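Local coordinates for protein putative histidinol-phosphate aminotransferase (Erwinia carotovora atroseptica, PDB 3LY1) that binds pyridoxal 5'-phosphate and probably acts as a transaminase, perhaps on histidinol phosphate or a related amino compound, at residues Ile19-Asn24 against Cys328-Gly333; Ala36-Ala41 against Val249-Ala254; Ile275-Leu280 against Asn293-Gln298; Ala313-Gly318 against Gln339-Thr344. All coordinates share one frame; numbering follows the deposited sequence. Where two conformers were deposited one is given.

Contact 1 of 4, residues Ile19-Asn24 against Cys328-Gly333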
loop_
_atom_site.group_PDB
_atom_site.type_symbol
_atom_site.label_atom_id
_atom_site.label_comp_id
_atom_site.label_asym_id
_atom_site.label_seq_id
_atom_site.Cartn_x
_atom_site.Cartn_y
_atom_site.Cartn_z
ATOM N N ILE A 19 -0.160 3.556 28.454
ATOM C CA ILE A 19 -1.473 3.229 27.886
ATOM C C ILE A 19 -1.582 4.087 26.616
ATOM O O ILE A 19 -1.402 5.310 26.676
ATOM C CB ILE A 19 -2.637 3.577 28.844
ATOM C CG1 ILE A 19 -2.626 2.652 30.072
ATOM C CG2 ILE A 19 -3.985 3.501 28.124
ATOM C CD1 ILE A 19 -3.562 3.093 31.193
ATOM N N ARG A 20 -1.893 3.438 25.496
ATOM C CA ARG A 20 -1.876 4.090 24.191
ATOM C C ARG A 20 -3.315 4.286 23.741
ATOM O O ARG A 20 -3.946 3.354 23.272
ATOM C CB ARG A 20 -1.095 3.203 23.208
ATOM C CG ARG A 20 0.428 3.196 23.476
ATOM C CD ARG A 20 1.172 2.075 22.750
ATOM N NE ARG A 20 1.195 2.248 21.285
ATOM C CZ ARG A 20 1.891 1.476 20.450
ATOM N NH1 ARG A 20 2.646 0.472 20.922
ATOM N NH2 ARG A 20 1.852 1.704 19.146
ATOM N N ILE A 21 -3.844 5.497 23.934
ATOM C CA ILE A 21 -5.247 5.765 23.604
ATOM C C ILE A 21 -5.233 7.019 22.765
ATOM O O ILE A 21 -5.967 8.003 22.991
ATOM C CB ILE A 21 -6.175 5.852 24.863
ATOM C CG1 ILE A 21 -5.575 6.762 25.944
ATOM C CG2 ILE A 21 -6.482 4.421 25.417
ATOM C CD1 ILE A 21 -6.451 6.905 27.205
ATOM N N ASN A 22 -4.334 6.974 21.793
ATOM C CA ASN A 22 -3.996 8.137 20.988
ATOM C C ASN A 22 -4.383 8.058 19.505
ATOM O O ASN A 22 -4.488 9.095 18.858
ATOM C CB ASN A 22 -2.499 8.498 21.126
ATOM C CG ASN A 22 -1.538 7.313 20.914
ATOM O OD1 ASN A 22 -1.934 6.120 20.906
ATOM N ND2 ASN A 22 -0.230 7.651 20.799
ATOM N N PHE A 23 -4.569 6.852 18.975
ATOM C CA PHE A 23 -4.732 6.672 17.520
ATOM C C PHE A 23 -5.954 5.823 17.109
ATOM O O PHE A 23 -5.997 5.280 15.993
ATOM C CB PHE A 23 -3.446 6.061 16.921
ATOM C CG PHE A 23 -2.219 6.948 17.033
ATOM C CD1 PHE A 23 -2.260 8.308 16.651
ATOM C CD2 PHE A 23 -1.013 6.425 17.485
ATOM C CE1 PHE A 23 -1.104 9.106 16.740
ATOM C CE2 PHE A 23 0.129 7.213 17.595
ATOM C CZ PHE A 23 0.085 8.547 17.239
ATOM N N ASN A 24 -6.958 5.732 17.980
ATOM C CA ASN A 24 -8.186 4.971 17.733
ATOM C C ASN A 24 -7.955 3.525 17.313
ATOM O O ASN A 24 -8.761 2.926 16.572
ATOM C CB ASN A 24 -9.094 5.666 16.693
ATOM C CG ASN A 24 -9.528 7.073 17.097
ATOM O OD1 ASN A 24 -9.911 7.923 16.221
ATOM N ND2 ASN A 24 -9.476 7.349 18.384
ATOM N N CYS A 328 -10.468 17.443 23.795
ATOM C CA CYS A 328 -9.528 16.363 23.572
ATOM C C CYS A 328 -10.249 15.085 23.112
ATOM O O CYS A 328 -11.374 14.787 23.521
ATOM C CB CYS A 328 -8.675 16.070 24.820
ATOM S SG CYS A 328 -9.602 15.663 26.298
ATOM N N ARG A 329 -9.573 14.339 22.250
ATOM C CA ARG A 329 -10.076 13.087 21.773
ATOM C C ARG A 329 -9.316 12.007 22.501
ATOM O O ARG A 329 -8.066 11.933 22.417
ATOM C CB ARG A 329 -9.859 12.938 20.253
ATOM C CG ARG A 329 -10.607 11.691 19.712
ATOM C CD ARG A 329 -10.152 11.314 18.279
ATOM N NE ARG A 329 -8.770 10.829 18.315
ATOM C CZ ARG A 329 -7.995 10.678 17.258
ATOM N NH1 ARG A 329 -8.439 11.010 16.050
ATOM N NH2 ARG A 329 -6.757 10.230 17.417
ATOM N N ILE A 330 -10.059 11.199 23.249
ATOM C CA ILE A 330 -9.509 10.150 24.055
ATOM C C ILE A 330 -9.935 8.827 23.439
ATOM O O ILE A 330 -11.116 8.524 23.419
ATOM C CB ILE A 330 -10.107 10.168 25.485
ATOM C CG1 ILE A 330 -9.899 11.511 26.170
ATOM C CG2 ILE A 330 -9.533 9.019 26.305
ATOM C CD1 ILE A 330 -8.446 11.963 26.293
ATOM N N SER A 331 -9.009 8.035 22.910
ATOM C CA SER A 331 -9.415 6.702 22.401
ATOM C C SER A 331 -9.822 5.751 23.532
ATOM O O SER A 331 -9.376 5.844 24.687
ATOM C CB SER A 331 -8.342 6.058 21.473
ATOM O OG SER A 331 -7.824 7.050 20.554
ATOM N N LEU A 332 -10.658 4.795 23.198
ATOM C CA LEU A 332 -11.125 3.873 24.220
ATOM C C LEU A 332 -10.198 2.666 24.284
ATOM O O LEU A 332 -10.036 1.937 23.312
ATOM C CB LEU A 332 -12.571 3.501 23.988
ATOM C CG LEU A 332 -13.604 4.631 24.089
ATOM C CD1 LEU A 332 -15.033 4.117 23.754
ATOM C CD2 LEU A 332 -13.588 5.305 25.453
ATOM N N GLY A 333 -9.528 2.528 25.424
ATOM C CA GLY A 333 -8.703 1.359 25.734
ATOM C C GLY A 333 -9.520 0.192 26.251
ATOM O O GLY A 333 -10.746 0.192 26.174
#

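Contact 2 of 4, residues Ala36-Ala41 against Val249-Ala254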
loop_
_atom_site.group_PDB
_atom_site.type_symbol
_atom_site.label_atom_id
_atom_site.label_comp_id
_atom_site.label_asym_id
_atom_site.label_seq_id
_atom_site.Cartn_x
_atom_site.Cartn_y
_atom_site.Cartn_z
ATOM N N ALA A 36 -3.891 -16.403 13.667
ATOM C CA ALA A 36 -3.380 -17.680 13.152
ATOM C C ALA A 36 -3.255 -17.650 11.635
ATOM O O ALA A 36 -2.289 -18.165 11.081
ATOM C CB ALA A 36 -4.280 -18.895 13.598
ATOM N N ALA A 37 -4.242 -17.065 10.969
ATOM C CA ALA A 37 -4.189 -16.914 9.520
ATOM C C ALA A 37 -2.979 -16.063 9.150
ATOM O O ALA A 37 -2.220 -16.440 8.269
ATOM C CB ALA A 37 -5.474 -16.263 8.976
ATOM N N ALA A 38 -2.798 -14.938 9.844
ATOM C CA ALA A 38 -1.743 -13.997 9.529
ATOM C C ALA A 38 -0.363 -14.646 9.716
ATOM O O ALA A 38 0.542 -14.427 8.902
ATOM C CB ALA A 38 -1.882 -12.722 10.398
ATOM N N ARG A 39 -0.199 -15.388 10.814
ATOM C CA ARG A 39 1.067 -16.071 11.113
ATOM C C ARG A 39 1.362 -17.151 10.085
ATOM O O ARG A 39 2.481 -17.238 9.606
ATOM C CB ARG A 39 1.089 -16.682 12.524
ATOM C CG ARG A 39 1.173 -15.668 13.669
ATOM C CD ARG A 39 1.476 -16.338 15.030
ATOM N NE ARG A 39 0.669 -17.554 15.229
ATOM C CZ ARG A 39 -0.545 -17.613 15.779
ATOM N NH1 ARG A 39 -1.153 -16.520 16.257
ATOM N NH2 ARG A 39 -1.160 -18.794 15.859
ATOM N N ASP A 40 0.353 -17.948 9.736
ATOM C CA ASP A 40 0.507 -19.006 8.749
ATOM C C ASP A 40 0.813 -18.486 7.320
ATOM O O ASP A 40 1.371 -19.225 6.496
ATOM C CB ASP A 40 -0.759 -19.863 8.716
ATOM C CG ASP A 40 -0.940 -20.743 9.993
ATOM O OD1 ASP A 40 -0.087 -20.713 10.916
ATOM O OD2 ASP A 40 -1.959 -21.475 10.059
ATOM N N ALA A 41 0.430 -17.243 7.021
ATOM C CA ALA A 41 0.726 -16.654 5.714
ATOM C C ALA A 41 2.209 -16.368 5.521
ATOM O O ALA A 41 2.648 -16.217 4.370
ATOM C CB ALA A 41 -0.084 -15.326 5.482
ATOM N N VAL A 249 -4.302 -10.200 3.975
ATOM C CA VAL A 249 -5.362 -10.789 3.154
ATOM C C VAL A 249 -5.938 -12.031 3.866
ATOM O O VAL A 249 -7.152 -12.186 3.998
ATOM C CB VAL A 249 -4.872 -11.182 1.748
ATOM C CG1 VAL A 249 -5.903 -12.036 1.050
ATOM C CG2 VAL A 249 -4.529 -9.921 0.925
ATOM N N ASP A 250 -5.068 -12.909 4.343
ATOM C CA ASP A 250 -5.532 -14.119 5.035
ATOM C C ASP A 250 -6.141 -13.779 6.412
ATOM O O ASP A 250 -7.073 -14.459 6.875
ATOM C CB ASP A 250 -4.393 -15.130 5.205
ATOM C CG ASP A 250 -4.099 -15.954 3.931
ATOM O OD1 ASP A 250 -4.780 -15.779 2.889
ATOM O OD2 ASP A 250 -3.198 -16.826 4.002
ATOM N N ALA A 251 -5.632 -12.737 7.084
ATOM C CA ALA A 251 -6.273 -12.325 8.332
ATOM C C ALA A 251 -7.652 -11.743 8.051
ATOM O O ALA A 251 -8.589 -12.006 8.787
ATOM C CB ALA A 251 -5.409 -11.392 9.112
ATOM N N ALA A 252 -7.790 -10.940 6.985
ATOM C CA ALA A 252 -9.095 -10.365 6.634
ATOM C C ALA A 252 -10.109 -11.465 6.288
ATOM O O ALA A 252 -11.261 -11.389 6.725
ATOM C CB ALA A 252 -8.979 -9.321 5.478
ATOM N N LEU A 253 -9.694 -12.460 5.519
ATOM C CA LEU A 253 -10.602 -13.551 5.151
ATOM C C LEU A 253 -11.110 -14.257 6.403
ATOM O O LEU A 253 -12.295 -14.560 6.507
ATOM C CB LEU A 253 -9.936 -14.560 4.229
ATOM C CG LEU A 253 -9.740 -14.160 2.767
ATOM C CD1 LEU A 253 -8.774 -15.157 2.096
ATOM C CD2 LEU A 253 -11.067 -14.056 1.992
ATOM N N ALA A 254 -10.221 -14.517 7.348
ATOM C CA ALA A 254 -10.600 -15.186 8.581
ATOM C C ALA A 254 -11.504 -14.315 9.482
ATOM O O ALA A 254 -12.467 -14.820 10.070
ATOM C CB ALA A 254 -9.356 -15.631 9.335
HETATM O O HOH W 1 -2.738 -18.126 6.172
#

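Contact 3 of 4, residues Ile275-Leu280 against Asn293-Gln298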
loop_
_atom_site.group_PDB
_atom_site.type_symbol
_atom_site.label_atom_id
_atom_site.label_comp_id
_atom_site.label_asym_id
_atom_site.label_seq_id
_atom_site.Cartn_x
_atom_site.Cartn_y
_atom_site.Cartn_z
ATOM N N ILE A 275 -17.207 3.528 31.209
ATOM C CA ILE A 275 -16.253 3.856 32.263
ATOM C C ILE A 275 -15.725 5.279 32.125
ATOM O O ILE A 275 -15.649 6.017 33.099
ATOM C CB ILE A 275 -15.072 2.881 32.279
ATOM C CG1 ILE A 275 -15.583 1.505 32.701
ATOM C CG2 ILE A 275 -13.954 3.343 33.261
ATOM C CD1 ILE A 275 -14.555 0.390 32.507
ATOM N N LEU A 276 -15.359 5.663 30.910
ATOM C CA LEU A 276 -14.909 7.025 30.671
ATOM C C LEU A 276 -16.021 8.063 30.896
ATOM O O LEU A 276 -15.763 9.111 31.529
ATOM C CB LEU A 276 -14.287 7.145 29.286
ATOM C CG LEU A 276 -13.785 8.549 28.919
ATOM C CD1 LEU A 276 -12.723 9.088 29.891
ATOM C CD2 LEU A 276 -13.237 8.455 27.509
ATOM N N LEU A 277 -17.230 7.772 30.395
ATOM C CA LEU A 277 -18.381 8.691 30.507
ATOM C C LEU A 277 -18.762 8.918 31.982
ATOM O O LEU A 277 -19.047 10.059 32.362
ATOM C CB LEU A 277 -19.595 8.214 29.686
ATOM C CG LEU A 277 -19.429 8.096 28.148
ATOM C CD1 LEU A 277 -20.784 7.936 27.417
ATOM C CD2 LEU A 277 -18.639 9.290 27.566
ATOM N N LYS A 278 -18.704 7.863 32.792
ATOM C CA LYS A 278 -18.953 7.961 34.238
ATOM C C LYS A 278 -17.990 8.969 34.865
ATOM O O LYS A 278 -18.403 9.827 35.628
ATOM C CB LYS A 278 -18.804 6.585 34.919
ATOM C CG LYS A 278 -19.326 6.516 36.369
ATOM C CD LYS A 278 -19.105 5.134 37.015
ATOM C CE LYS A 278 -19.088 5.182 38.553
ATOM N NZ LYS A 278 -20.331 5.774 39.113
ATOM N N ALA A 279 -16.694 8.869 34.533
ATOM C CA ALA A 279 -15.685 9.838 35.029
ATOM C C ALA A 279 -15.958 11.286 34.575
ATOM O O ALA A 279 -15.851 12.216 35.384
ATOM C CB ALA A 279 -14.241 9.402 34.662
ATOM N N LEU A 280 -16.329 11.481 33.306
ATOM C CA LEU A 280 -16.624 12.817 32.766
ATOM C C LEU A 280 -17.845 13.488 33.457
ATOM O O LEU A 280 -17.820 14.691 33.794
ATOM C CB LEU A 280 -16.798 12.770 31.236
ATOM C CG LEU A 280 -15.531 12.402 30.451
ATOM C CD1 LEU A 280 -15.869 12.119 28.980
ATOM C CD2 LEU A 280 -14.453 13.531 30.545
ATOM N N ASN A 293 -14.906 4.326 18.595
ATOM C CA ASN A 293 -14.059 3.791 19.681
ATOM C C ASN A 293 -13.203 4.900 20.330
ATOM O O ASN A 293 -12.038 4.693 20.690
ATOM C CB ASN A 293 -13.226 2.583 19.184
ATOM C CG ASN A 293 -12.221 2.929 18.085
ATOM O OD1 ASN A 293 -12.242 4.018 17.531
ATOM N ND2 ASN A 293 -11.321 1.978 17.783
ATOM N N PHE A 294 -13.809 6.082 20.471
ATOM C CA PHE A 294 -13.157 7.251 21.080
ATOM C C PHE A 294 -14.208 8.258 21.560
ATOM O O PHE A 294 -15.358 8.191 21.130
ATOM C CB PHE A 294 -12.227 7.953 20.087
ATOM C CG PHE A 294 -12.901 8.293 18.754
ATOM C CD1 PHE A 294 -12.958 7.350 17.739
ATOM C CD2 PHE A 294 -13.451 9.537 18.534
ATOM C CE1 PHE A 294 -13.563 7.634 16.528
ATOM C CE2 PHE A 294 -14.044 9.856 17.313
ATOM C CZ PHE A 294 -14.117 8.892 16.314
ATOM N N VAL A 295 -13.818 9.174 22.452
ATOM C CA VAL A 295 -14.739 10.157 22.997
ATOM C C VAL A 295 -14.085 11.523 22.870
ATOM O O VAL A 295 -12.851 11.686 23.111
ATOM C CB VAL A 295 -15.090 9.849 24.498
ATOM C CG1 VAL A 295 -15.921 11.032 25.167
ATOM C CG2 VAL A 295 -15.803 8.523 24.643
ATOM N N PHE A 296 -14.882 12.493 22.443
ATOM C CA PHE A 296 -14.425 13.856 22.325
ATOM C C PHE A 296 -15.043 14.578 23.511
ATOM O O PHE A 296 -16.255 14.573 23.679
ATOM C CB PHE A 296 -14.866 14.441 20.979
ATOM C CG PHE A 296 -14.021 15.593 20.478
ATOM C CD1 PHE A 296 -12.666 15.429 20.216
ATOM C CD2 PHE A 296 -14.619 16.807 20.158
ATOM C CE1 PHE A 296 -11.898 16.481 19.684
ATOM C CE2 PHE A 296 -13.845 17.874 19.621
ATOM C CZ PHE A 296 -12.504 17.700 19.391
ATOM N N HIS A 297 -14.208 15.118 24.390
ATOM C CA HIS A 297 -14.696 15.877 25.555
ATOM C C HIS A 297 -13.963 17.193 25.771
ATOM O O HIS A 297 -12.841 17.406 25.260
ATOM C CB HIS A 297 -14.704 15.034 26.821
ATOM C CG HIS A 297 -13.358 14.786 27.450
ATOM N ND1 HIS A 297 -12.772 15.675 28.326
ATOM C CD2 HIS A 297 -12.536 13.705 27.412
ATOM C CE1 HIS A 297 -11.637 15.159 28.790
ATOM N NE2 HIS A 297 -11.470 13.958 28.252
ATOM N N GLN A 298 -14.632 18.060 26.533
ATOM C CA GLN A 298 -14.166 19.402 26.778
ATOM C C GLN A 298 -13.167 19.420 27.920
ATOM O O GLN A 298 -13.138 18.509 28.752
ATOM C CB GLN A 298 -15.363 20.311 27.101
ATOM C CG GLN A 298 -15.096 21.781 26.868
ATOM C CD GLN A 298 -16.320 22.658 27.183
ATOM O OE1 GLN A 298 -17.448 22.258 26.953
ATOM N NE2 GLN A 298 -16.076 23.848 27.714
#

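Contact 4 of 4, residues Ala313-Gly318 against Gln339-Thr344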
loop_
_atom_site.group_PDB
_atom_site.type_symbol
_atom_site.label_atom_id
_atom_site.label_comp_id
_atom_site.label_asym_id
_atom_site.label_seq_id
_atom_site.Cartn_x
_atom_site.Cartn_y
_atom_site.Cartn_z
ATOM N N ALA A 313 2.191 10.651 33.272
ATOM C CA ALA A 313 1.579 9.570 34.034
ATOM C C ALA A 313 1.498 8.263 33.236
ATOM O O ALA A 313 0.913 7.291 33.729
ATOM C CB ALA A 313 0.207 9.958 34.488
ATOM N N GLY A 314 2.050 8.252 32.012
ATOM C CA GLY A 314 2.090 7.070 31.166
ATOM C C GLY A 314 0.829 6.832 30.355
ATOM O O GLY A 314 0.468 5.684 30.083
ATOM N N VAL A 315 0.146 7.907 29.968
ATOM C CA VAL A 315 -1.054 7.797 29.128
ATOM C C VAL A 315 -0.918 8.729 27.936
ATOM O O VAL A 315 -0.756 9.943 28.106
ATOM C CB VAL A 315 -2.326 8.164 29.909
ATOM C CG1 VAL A 315 -3.550 7.967 29.047
ATOM C CG2 VAL A 315 -2.445 7.338 31.221
ATOM N N LEU A 316 -0.979 8.168 26.726
ATOM C CA LEU A 316 -0.878 8.958 25.504
ATOM C C LEU A 316 -2.263 9.153 24.913
ATOM O O LEU A 316 -2.905 8.193 24.458
ATOM C CB LEU A 316 0.048 8.279 24.479
ATOM C CG LEU A 316 1.482 7.962 24.922
ATOM C CD1 LEU A 316 2.284 7.357 23.736
ATOM C CD2 LEU A 316 2.168 9.188 25.455
ATOM N N ILE A 317 -2.728 10.403 24.927
ATOM C CA ILE A 317 -4.057 10.757 24.419
ATOM C C ILE A 317 -3.943 11.414 23.039
ATOM O O ILE A 317 -2.829 11.635 22.534
ATOM C CB ILE A 317 -4.838 11.675 25.439
ATOM C CG1 ILE A 317 -4.209 13.063 25.576
ATOM C CG2 ILE A 317 -4.938 10.994 26.824
ATOM C CD1 ILE A 317 -5.045 14.061 26.425
ATOM N N GLY A 318 -5.069 11.764 22.437
ATOM C CA GLY A 318 -5.036 12.427 21.137
ATOM C C GLY A 318 -4.301 13.749 21.013
ATOM O O GLY A 318 -4.184 14.528 21.971
ATOM N N GLN A 339 -10.599 2.169 33.348
ATOM C CA GLN A 339 -10.740 2.328 34.806
ATOM C C GLN A 339 -9.516 3.024 35.438
ATOM O O GLN A 339 -9.642 3.916 36.277
ATOM C CB GLN A 339 -10.995 0.996 35.511
ATOM C CG GLN A 339 -11.258 1.197 36.994
ATOM C CD GLN A 339 -12.543 1.984 37.243
ATOM O OE1 GLN A 339 -13.571 1.703 36.627
ATOM N NE2 GLN A 339 -12.482 2.983 38.133
ATOM N N TRP A 340 -8.329 2.619 35.036
ATOM C CA TRP A 340 -7.126 3.233 35.552
ATOM C C TRP A 340 -7.026 4.700 35.081
ATOM O O TRP A 340 -6.664 5.624 35.872
ATOM C CB TRP A 340 -5.916 2.433 35.089
ATOM C CG TRP A 340 -4.717 2.737 35.844
ATOM C CD1 TRP A 340 -4.284 2.118 36.996
ATOM C CD2 TRP A 340 -3.775 3.751 35.551
ATOM N NE1 TRP A 340 -3.115 2.695 37.414
ATOM C CE2 TRP A 340 -2.783 3.700 36.544
ATOM C CE3 TRP A 340 -3.669 4.701 34.540
ATOM C CZ2 TRP A 340 -1.691 4.580 36.560
ATOM C CZ3 TRP A 340 -2.573 5.578 34.549
ATOM C CH2 TRP A 340 -1.601 5.504 35.558
ATOM N N VAL A 341 -7.382 4.921 33.813
ATOM C CA VAL A 341 -7.339 6.279 33.278
ATOM C C VAL A 341 -8.368 7.171 33.993
ATOM O O VAL A 341 -8.029 8.307 34.391
ATOM C CB VAL A 341 -7.524 6.357 31.732
ATOM C CG1 VAL A 341 -7.665 7.818 31.266
ATOM C CG2 VAL A 341 -6.315 5.726 31.034
ATOM N N ALA A 342 -9.601 6.679 34.098
ATOM C CA ALA A 342 -10.686 7.360 34.786
ATOM C C ALA A 342 -10.287 7.731 36.214
ATOM O O ALA A 342 -10.484 8.857 36.649
ATOM C CB ALA A 342 -11.954 6.493 34.812
ATOM N N ASP A 343 -9.703 6.794 36.955
ATOM C CA ASP A 343 -9.278 7.149 38.282
ATOM C C ASP A 343 -8.107 8.147 38.295
ATOM O O ASP A 343 -8.044 8.965 39.198
ATOM C CB ASP A 343 -8.986 5.919 39.085
ATOM C CG ASP A 343 -10.239 5.130 39.373
ATOM O OD1 ASP A 343 -11.306 5.772 39.541
ATOM O OD2 ASP A 343 -10.146 3.894 39.413
ATOM N N THR A 344 -7.201 8.091 37.306
ATOM C CA THR A 344 -6.136 9.094 37.173
ATOM C C THR A 344 -6.746 10.500 36.935
ATOM O O THR A 344 -6.305 11.512 37.504
ATOM C CB THR A 344 -5.133 8.708 36.053
ATOM O OG1 THR A 344 -4.533 7.445 36.375
ATOM C CG2 THR A 344 -4.026 9.733 35.916
#

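Contact 1 of 4, residues Ile19-Asn24 against Cys328-Gly333
Ser331 and Ile21 form the tightly packed heart of this contact, their CA atoms 4.4 Å apart. The amide of Ser331 donates to the carbonyl of Ile21, N to O 3.0 Å, from above the carbonyl plane. The Ile21 side chain then leans over the turning backbone: CG2 lies 3.6 Å from Gly333 N, while CD1 runs alongside Ile330 and meets its CG2 at 3.8 Å. With chi1 at 48°, Ile21 CG1 stands over the main chain, flanked by N and C, and this carries CD1 to Ile330. Val341 of helix 335-350 also packs on Ile21.

A polar knot follows. Ser331 OG receives the backbone N of Asn24 at 3.0 Å and, more weakly, Asn24 ND2 at 2.7 Å, so one hydroxyl grips both the main chain and the amide of the same residue. The amide oxygen, OD1, sits over one face of the Arg329 guanidinium, the two planes 53° apart. At the guanidinium edge, Arg329 NH2 makes a weak bond to Asn22 O, 2.9 Å.

The opposite extreme is Phe23, exposed and barely touched by 328-333; Lys50 of the second subunit makes a cation-pi contact with it. Arg329 NH1 bonds to the cofactor-binding Asn152, and NH2 to a citrate, probably from the crystallisation liquor, consistent with a substrate-carboxylate site like that of the corresponding arginine in related aminotransferases.

Contact 2 of 4, residues Ala36-Ala41 against Val249-Ala254
Helices 36-40 and 249-254 run nearly antiparallel, their N-to-C directions 156° apart, and their axes approach to 7.5 Å, with Ala38 and Ala251 the nearest CA pair. Small side chains allow this closeness. The methyl of Ala37 points into the neighbouring helix and presses on its backbone, CB lying 3.2 Å from Asp250 O; the same carbon meets Ala254 CB at 3.9 Å. Next to it Ala38 and Ala251 touch methyl to methyl, CB to CB 4.0 Å.

Asp250 supplies the polar element. With CG anti to the carbonyl carbon (chi1 -80°), its carboxylate lies beside Ala41, whose CB is 3.8 Å from OD2. A water bridges the helices, donating to Ala37 O at 2.7 Å and to Asp250 OD2 at 2.6 Å. The same carboxylate oxygen forms a salt bridge with Lys44, so the charge is met from both solvent and protein.

Val42 of the second subunit also packs against Ala38 and Arg39; Ala251 is about 11 Å, side chain to side chain, from the cofactor-binding Ser212 and Arg221. Such a close, near-antiparallel pair with alanine at the interface has a spacing like that of Alacoil packing, and joins the N-terminal helix 32-40 to helix 246-255 near the dimer interface.

Contact 3 of 4, residues Ile275-Leu280 against Asn293-Gln298
Val295 is the bump that the leucines of helix 275-280 close around. Its side chain points from strand 294-298 toward the helix, and three leucines meet it: Leu276 comes tip to tip, Leu276 CD2 to Val295 CB 3.8 Å; Leu277 slants across it, Leu277 CD2 to Val295 CG1 4.0 Å; and Leu280 reaches it too, Leu280 CD1 to Val295 CG1 again 4.0 Å. The methyls of Val295 thus fill the hollow between the neighbours Leu276 and Leu277 and Leu280 a turn further on. Leu276 arrives there with CG anti to its backbone N (chi1 180°).

Leu280 is in turn a bump for the strand. Its two methyls divide the work: while CD1 touches Val295 and the CB of His297, CD2 stands over the centre of the imidazole, 3.5 Å from the ring centroid and 8° off the normal, a clear CH-pi contact. The leucine comes in roughly perpendicular to the histidine side chain. The ring's rotation is fixed by its own strand, since His297 ND1 donates to Gln298 O at 2.9 Å nearly in the ring plane.

Strand and helix run almost parallel, 13° apart. In this C-terminal part of the aminotransferase fold, strand 294-298 pairs antiparallel with 327-331, and Met345 of helix 335-350 packs on Leu276 and Leu280. No hydrogen bond crosses between the two segments; van der Waals and CH-pi contacts hold them, and the imidazole joins through its pi face while keeping an in-plane N-H for the backbone.

Contact 4 of 4, residues Ala313-Gly318 against Gln339-Thr344
Trp340 O is gripped by two donors of one residue, Thr344: the backbone N at 2.9 Å and the hydroxyl OG1 at 2.8 Å, which reach the carbonyl from opposite faces of its plane. The hydroxyl bond ties Thr344 back onto the preceding helical turn and brings OG1 over one face of the Trp340 indole, offset toward the rim.

The indole itself swings out toward segment 313-318, with CG anti to the backbone N (chi1 -164°), and presents its six-membered edge. CH2 of Trp340 lies 3.6 Å from Ala313 O, and CZ3 lies 3.8 Å from Val315 CG2, both partners near the ring plane. The side chains of Val315 and Trp340 pass antiparallel, so that the valine methyl meets the rim of the indole.

Here the chain passes from helix 303-312 into strand 315-316. Gly314, with positive phi (84°), closes the helix in a Schellman motif, and the strand that follows pairs in parallel with 19-20; helix 335-350 covers the adjoining side through Trp340 and Val341, both of which also touch Ile19.

Deeper in, Val315 CG2 takes the indole edge and also borders Val341 CG2, which Val315 CG1 meets at 4.1 Å, the two valines being buried. Toward the partly exposed margin, Ala313 CB and Thr344 CG2 come no nearer than 4.5 Å, and Met310 of helix 303-312 packs against both Val315 and Thr344.

In the fold
Contacts 1, 3 and 4 cluster, their centres 9 to 12 Å apart, whereas contact 2 stands 26 to 34 Å from them. Strands 294-298 and 327-331 are antiparallel neighbours, joining contacts 3 and 1; strands 19-20 and 315-316, paired in parallel, join 1 and 4. Helices 259-283 and 335-350 meet where contacts 3 and 4 touch. Along the chain, contact 1 encloses contacts 2 and 3 and crosses contact 4, so an N-terminal segment is built into the C-terminal part of the fold, away from the seven-stranded mixed sheet. Contacts 1 and 2 both touch the second subunit, and contact 1 lies nearest the cofactor, linking this cluster, probably part of the small domain of fold type I aminotransferases, to the active site.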